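Local coordinates for putative uncharacterized protein (Chaetomium thermophilum, PDB 5T8V) that probably serves, as the C-terminal HEAT-repeat part of the Scc2 cohesin loader, in loading cohesin onto chromatin, at residues A612-N615 / I616-S620. Residues are numbered along the deposited sequence; the frame is centred on the assembly and turned at random.
Sequences AILN and ILLNS
Leu614 and Leu618, Asn615 and Asn619 meet here one turn apart, a local i to i+4 contact within the short helix 610-619, near the middle of an elongated, largely helical chain. Four successive backbone bonds carry the turn, running from the N of Ile616, Leu617, Leu618 and Asn619 back to the O of Ala612, Ile613, Leu614 and Asn615. The last of these is the straightest, with Asn619 N 2.8 Å from Asn615 O and an N-H...O angle of 171°. That same carbonyl oxygen also receives the amide of the Asn619 side chain, whose ND2 lies 3.0 Å from Asn615 O, but at 125° this second bond is weak. With chi1 at -68°, CG of Asn619 sits beside its own backbone N, which folds the amide back over the preceding turn. Asn615 repeats the gesture one turn earlier, its ND2 hydrogen-bonded to the carbonyl O of Gly611.

On the buried side, Leu614 and Leu618 cross at a slant, and CG of Leu614 comes within 4.0 Å of CD1 of Leu618. Leu618 also lays its CG over the backbone, 3.5 Å from Leu614 O. Both leucines reach helix 652-660, at Val653 and Leu656; Leu617 packs on helix 628-642, while Ile613 faces Leu456 and Ile463 of helix 446-474.

At Ser620, Leu617 O takes two donors, the backbone N at 2.9 Å and OG, and the hydroxyl is further hydrogen-bonded to Ser632 OG of helix 628-642. An amphipathic helix of this kind, apolar towards its neighbours and asparagine-lined on its outer side, is characteristic of the stacked helices of a HEAT-repeat solenoid.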
loop_
_atom_site.group_PDB
_atom_site.type_symbol
_atom_site.label_atom_id
_atom_site.label_comp_id
_atom_site.label_asym_id
_atom_site.label_seq_id
_atom_site.Cartn_x
_atom_site.Cartn_y
_atom_site.Cartn_z
ATOM N N ALA A 612 -10.597 1.237 -14.993
ATOM C CA ALA A 612 -11.577 1.167 -13.916
ATOM C C ALA A 612 -11.099 0.236 -12.810
ATOM O O ALA A 612 -10.911 0.655 -11.661
ATOM C CB ALA A 612 -12.927 0.705 -14.464
ATOM N N ILE A 613 -10.861 -1.033 -13.147
ATOM C CA ILE A 613 -10.537 -1.992 -12.098
ATOM C C ILE A 613 -9.219 -1.627 -11.437
ATOM O O ILE A 613 -9.053 -1.815 -10.225
ATOM C CB ILE A 613 -10.537 -3.435 -12.651
ATOM C CG1 ILE A 613 -9.576 -3.578 -13.832
ATOM C CG2 ILE A 613 -11.962 -3.831 -13.046
ATOM C CD1 ILE A 613 -9.572 -4.960 -14.465
ATOM N N LEU A 614 -8.282 -1.051 -12.195
ATOM C CA LEU A 614 -7.033 -0.606 -11.590
ATOM C C LEU A 614 -7.316 0.344 -10.433
ATOM O O LEU A 614 -6.758 0.198 -9.339
ATOM C CB LEU A 614 -6.142 0.058 -12.640
ATOM C CG LEU A 614 -4.812 0.629 -12.136
ATOM C CD1 LEU A 614 -3.993 -0.423 -11.402
ATOM C CD2 LEU A 614 -4.013 1.214 -13.295
ATOM N N ASN A 615 -8.221 1.303 -10.645
ATOM C CA ASN A 615 -8.612 2.190 -9.556
ATOM C C ASN A 615 -9.130 1.387 -8.371
ATOM O O ASN A 615 -8.685 1.581 -7.234
ATOM C CB ASN A 615 -9.660 3.190 -10.044
ATOM C CG ASN A 615 -9.056 4.297 -10.883
ATOM O OD1 ASN A 615 -8.916 5.431 -10.428
ATOM N ND2 ASN A 615 -8.674 3.968 -12.111
ATOM N N ILE A 616 -10.053 0.454 -8.625
ATOM C CA ILE A 616 -10.567 -0.390 -7.549
ATOM C C ILE A 616 -9.411 -0.996 -6.774
ATOM O O ILE A 616 -9.431 -1.057 -5.538
ATOM C CB ILE A 616 -11.503 -1.474 -8.119
ATOM C CG1 ILE A 616 -12.864 -0.864 -8.459
ATOM C CG2 ILE A 616 -11.670 -2.637 -7.133
ATOM C CD1 ILE A 616 -13.777 -1.782 -9.244
ATOM N N LEU A 617 -8.377 -1.439 -7.487
ATOM C CA LEU A 617 -7.222 -2.024 -6.821
ATOM C C LEU A 617 -6.486 -0.975 -5.997
ATOM O O LEU A 617 -6.213 -1.182 -4.808
ATOM C CB LEU A 617 -6.295 -2.653 -7.860
ATOM C CG LEU A 617 -5.305 -3.694 -7.349
ATOM C CD1 LEU A 617 -6.035 -4.941 -6.862
ATOM C CD2 LEU A 617 -4.307 -4.043 -8.443
ATOM N N LEU A 618 -6.184 0.173 -6.607
ATOM C CA LEU A 618 -5.424 1.207 -5.910
ATOM C C LEU A 618 -6.128 1.634 -4.629
ATOM O O LEU A 618 -5.526 1.641 -3.548
ATOM C CB LEU A 618 -5.204 2.403 -6.838
ATOM C CG LEU A 618 -4.209 2.160 -7.980
ATOM C CD1 LEU A 618 -4.375 3.184 -9.095
ATOM C CD2 LEU A 618 -2.783 2.183 -7.457
ATOM N N ASN A 619 -7.415 1.974 -4.725
ATOM C CA ASN A 619 -8.158 2.392 -3.542
ATOM C C ASN A 619 -8.243 1.291 -2.494
ATOM O O ASN A 619 -8.485 1.590 -1.320
ATOM C CB ASN A 619 -9.565 2.846 -3.929
ATOM C CG ASN A 619 -9.562 4.133 -4.731
ATOM O OD1 ASN A 619 -9.240 5.201 -4.210
ATOM N ND2 ASN A 619 -9.930 4.038 -6.005
ATOM N N SER A 620 -8.051 0.030 -2.882
ATOM C CA SER A 620 -8.083 -1.056 -1.912
ATOM C C SER A 620 -6.758 -1.228 -1.181
ATOM O O SER A 620 -6.620 -2.173 -0.397
ATOM C CB SER A 620 -8.474 -2.370 -2.594
ATOM O OG SER A 620 -7.410 -2.877 -3.379
#